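Local structure of Pre-mRNA-splicing factor SAD1 (4MSX) at residues Val322-Leu327 and Ile376-Arg381. The protein promotes assembly of newly made U4 snRNA into the U4/U6 snRNP and is required for pre-mRNA splicing, although its deubiquitinase fold is catalytically inactive. Sequence-based numbering, arbitrary orientation.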
ATOM      1  N   VAL A 322      15.927   0.757   2.898  1.00 26.06           N
ATOM      2  CA  VAL A 322      15.527   2.095   3.296  1.00 23.60           C
ATOM      3  C   VAL A 322      16.775   2.732   3.909  1.00 28.38           C
ATOM      4  O   VAL A 322      17.403   2.151   4.779  1.00 26.79           O
ATOM      5  CB  VAL A 322      14.367   2.040   4.347  1.00 29.23           C
ATOM      6  CG1 VAL A 322      14.174   3.420   4.990  1.00 27.57           C
ATOM      7  CG2 VAL A 322      13.067   1.518   3.684  1.00 25.20           C
ATOM      8  N   LEU A 323      17.128   3.919   3.456  1.00 24.84           N
ATOM      9  CA  LEU A 323      18.315   4.600   3.978  1.00 25.43           C
ATOM     10  C   LEU A 323      17.938   5.578   5.046  1.00 24.88           C
ATOM     11  O   LEU A 323      17.188   6.500   4.792  1.00 27.31           O
ATOM     12  CB  LEU A 323      19.001   5.365   2.835  1.00 29.25           C
ATOM     13  CG  LEU A 323      20.297   6.055   3.289  1.00 33.39           C
ATOM     14  CD1 LEU A 323      21.350   5.051   3.717  1.00 32.26           C
ATOM     15  CD2 LEU A 323      20.805   6.915   2.137  1.00 32.57           C
ATOM     16  N   THR A 324      18.427   5.366   6.267  1.00 24.25           N
ATOM     17  CA  THR A 324      18.046   6.230   7.379  1.00 23.49           C
ATOM     18  C   THR A 324      18.969   7.427   7.399  1.00 32.69           C
ATOM     19  O   THR A 324      20.165   7.268   7.345  1.00 29.49           O
ATOM     20  CB  THR A 324      18.114   5.504   8.743  1.00 31.32           C
ATOM     21  OG1 THR A 324      17.040   4.549   8.798  1.00 28.70           O
ATOM     22  CG2 THR A 324      17.951   6.531   9.930  1.00 32.07           C
ATOM     23  N   LEU A 325      18.374   8.605   7.428  1.00 27.91           N
ATOM     24  CA  LEU A 325      19.105   9.872   7.507  1.00 34.08           C
ATOM     25  C   LEU A 325      18.901  10.402   8.938  1.00 37.36           C
ATOM     26  O   LEU A 325      17.779  10.613   9.375  1.00 29.72           O
ATOM     27  CB  LEU A 325      18.535  10.860   6.489  1.00 31.17           C
ATOM     28  CG  LEU A 325      18.623  10.378   5.025  1.00 34.76           C
ATOM     29  CD1 LEU A 325      18.057  11.383   4.020  1.00 35.25           C
ATOM     30  CD2 LEU A 325      20.082   9.989   4.663  1.00 32.24           C
ATOM     31  N   ASP A 326      19.977  10.530   9.696  1.00 34.61           N
ATOM     32  CA  ASP A 326      19.888  11.044  11.063  1.00 35.77           C
ATOM     33  C   ASP A 326      19.721  12.565  11.062  1.00 31.75           C
ATOM     34  O   ASP A 326      20.356  13.233  10.315  1.00 35.24           O
ATOM     35  CB  ASP A 326      21.145  10.672  11.848  1.00 45.25           C
ATOM     36  CG  ASP A 326      21.251   9.164  12.115  1.00 58.33           C
ATOM     37  OD1 ASP A 326      20.244   8.532  12.555  1.00 53.56           O
ATOM     38  OD2 ASP A 326      22.343   8.609  11.844  1.00 74.76           O
ATOM     39  N   LEU A 327      18.898  13.095  11.956  1.00 31.94           N
ATOM     40  CA  LEU A 327      18.631  14.505  11.974  1.00 27.02           C
ATOM     41  C   LEU A 327      19.504  15.165  13.051  1.00 34.30           C
ATOM     42  O   LEU A 327      19.903  14.533  14.023  1.00 33.27           O
ATOM     43  CB  LEU A 327      17.172  14.756  12.318  1.00 29.91           C
ATOM     44  CG  LEU A 327      16.231  14.124  11.233  1.00 31.22           C
ATOM     45  CD1 LEU A 327      14.791  14.163  11.746  1.00 28.66           C
ATOM     46  CD2 LEU A 327      16.364  14.815   9.885  1.00 31.87           C
ATOM     47  N   ILE A 376      14.710   5.001  -1.168  1.00 26.26           N
ATOM     48  CA  ILE A 376      13.747   5.257  -0.099  1.00 22.35           C
ATOM     49  C   ILE A 376      14.494   5.771   1.124  1.00 25.37           C
ATOM     50  O   ILE A 376      15.404   5.083   1.639  1.00 24.69           O
ATOM     51  CB  ILE A 376      13.019   3.936   0.269  1.00 27.39           C
ATOM     52  CG1 ILE A 376      12.430   3.304  -0.986  1.00 24.03           C
ATOM     53  CG2 ILE A 376      11.917   4.233   1.358  1.00 24.94           C
ATOM     54  CD1 ILE A 376      11.782   1.869  -0.737  1.00 26.89           C
ATOM     55  N   PHE A 377      14.122   6.962   1.576  1.00 22.74           N
ATOM     56  CA  PHE A 377      14.767   7.552   2.749  1.00 23.45           C
ATOM     57  C   PHE A 377      13.831   7.439   3.927  1.00 26.03           C
ATOM     58  O   PHE A 377      12.617   7.575   3.780  1.00 25.49           O
ATOM     59  CB  PHE A 377      14.968   9.054   2.570  1.00 24.15           C
ATOM     60  CG  PHE A 377      15.938   9.416   1.457  1.00 26.03           C
ATOM     61  CD1 PHE A 377      17.095   8.677   1.263  1.00 30.53           C
ATOM     62  CD2 PHE A 377      15.683  10.508   0.644  1.00 30.16           C
ATOM     63  CE1 PHE A 377      18.021   9.027   0.257  1.00 32.81           C
ATOM     64  CE2 PHE A 377      16.598  10.864  -0.395  1.00 34.02           C
ATOM     65  CZ  PHE A 377      17.736  10.116  -0.589  1.00 28.46           C
ATOM     66  N   HIS A 378      14.424   7.313   5.090  1.00 21.35           N
ATOM     67  CA  HIS A 378      13.674   7.401   6.359  1.00 25.47           C
ATOM     68  C   HIS A 378      14.334   8.522   7.188  1.00 25.66           C
ATOM     69  O   HIS A 378      15.560   8.527   7.341  1.00 27.54           O
ATOM     70  CB  HIS A 378      13.839   6.080   7.096  1.00 24.79           C
ATOM     71  CG  HIS A 378      13.615   6.157   8.588  1.00 25.26           C
ATOM     72  ND1 HIS A 378      14.547   5.694   9.494  1.00 27.21           N
ATOM     73  CD2 HIS A 378      12.546   6.572   9.314  1.00 28.62           C
ATOM     74  CE1 HIS A 378      14.072   5.852  10.727  1.00 28.14           C
ATOM     75  NE2 HIS A 378      12.845   6.337  10.643  1.00 25.84           N
ATOM     76  N   PHE A 379      13.535   9.433   7.725  1.00 25.45           N
ATOM     77  CA  PHE A 379      14.082  10.518   8.597  1.00 25.78           C
ATOM     78  C   PHE A 379      13.923  10.067  10.016  1.00 27.55           C
ATOM     79  O   PHE A 379      12.815   9.757  10.443  1.00 28.31           O
ATOM     80  CB  PHE A 379      13.365  11.817   8.309  1.00 23.87           C
ATOM     81  CG  PHE A 379      13.560  12.239   6.869  1.00 26.87           C
ATOM     82  CD1 PHE A 379      14.721  12.923   6.479  1.00 30.67           C
ATOM     83  CD2 PHE A 379      12.663  11.846   5.895  1.00 26.39           C
ATOM     84  CE1 PHE A 379      14.931  13.252   5.115  1.00 29.26           C
ATOM     85  CE2 PHE A 379      12.866  12.148   4.536  1.00 28.07           C
ATOM     86  CZ  PHE A 379      13.994  12.856   4.152  1.00 28.24           C
ATOM     87  N   ASN A 380      15.025  10.018  10.761  1.00 26.68           N
ATOM     88  CA  ASN A 380      14.972   9.292  12.037  1.00 26.43           C
ATOM     89  C   ASN A 380      14.332  10.165  13.116  1.00 28.79           C
ATOM     90  O   ASN A 380      15.033  10.771  13.915  1.00 30.54           O
ATOM     91  CB  ASN A 380      16.371   8.888  12.452  1.00 31.64           C
ATOM     92  CG  ASN A 380      16.352   7.938  13.643  1.00 43.23           C
ATOM     93  OD1 ASN A 380      15.290   7.411  14.001  1.00 41.42           O
ATOM     94  ND2 ASN A 380      17.505   7.715  14.256  1.00 40.24           N
ATOM     95  N   ARG A 381      13.014  10.231  13.125  1.00 26.22           N
ATOM     96  CA  ARG A 381      12.272  11.065  14.088  1.00 29.06           C
ATOM     97  C   ARG A 381      12.250  10.530  15.527  1.00 32.91           C
ATOM     98  O   ARG A 381      12.259  11.315  16.496  1.00 30.21           O
ATOM     99  CB  ARG A 381      10.818  11.152  13.636  1.00 29.95           C
ATOM    100  CG  ARG A 381      10.636  11.730  12.201  1.00 35.73           C
ATOM    101  CD  ARG A 381      10.857  13.265  12.193  1.00 23.04           C
ATOM    102  NE  ARG A 381      10.782  13.828  10.831  1.00 29.33           N
ATOM    103  CZ  ARG A 381      11.026  15.113  10.559  1.00 34.38           C
ATOM    104  NH1 ARG A 381      11.403  15.964  11.543  1.00 25.76           N
ATOM    105  NH2 ARG A 381      10.917  15.532   9.321  1.00 26.65           N
TER
HETATM  106  O   HOH W   1      17.874  11.495  14.177  1.00 40.74           O
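Leu-323 opens a parallel ladder of backbone hydrogen bonds, its N giving to Ile-376 O (2.8 Å) and its O taking His-378 N, followed by Leu-325 N to His-378 O (2.8 Å) and Asn-380 N to Leu-325 O. Past the last rung a water takes over, accepting from Leu-327 N and donating to Asn-380 O, where Asn-380 centres an inverse gamma turn.

Polar side chains meet on the face bearing Thr-324 and His-378. The imidazole swings alongside the threonine with CG anti to its backbone N (chi1 157°), where ND1 and Thr-324 OG1 share a hydrogen bond of 2.8 Å; the hydroxyl lies at the ring edge, in plane. Val-322 CG1 packs tightly on His-378 CB, 3.4 Å away. Were an alanine here instead of His-378, the Thr-324 hydroxyl would probably lose this partner and Phe-474 the ring it meets edge-to-face. Farther along, Asn-380 ND2 reaches Asp-326 OD1 in a weak bond of 3.3 Å.

The other face, of Leu-323, Leu-325, Phe-377 and Phe-379, is greasy. Leu-325 CD1 sits over one face of the Phe-377 ring, 4.1 Å from its centroid, a CH-pi contact, and also touches Phe-379 CE1; Leu-323 CD2 comes to the Phe-377 edge. Beyond the strands, Leu-327 CD1 lies over the guanidinium of Arg-381, whose NE and NH1 give to the carbonyls of Thr-473, Asn-394 and Thr-396.

Strand 374-379 pairs on with strand 472-480, so 323-325 extends the mixed sheet of the USP domain; helix 266-280 adjoins the Thr-324 face, and 347-350 the phenylalanines. The chemistry therefore divides by face, hydroxyl-imidazole bonding on one and aliphatic-aromatic packing on the other.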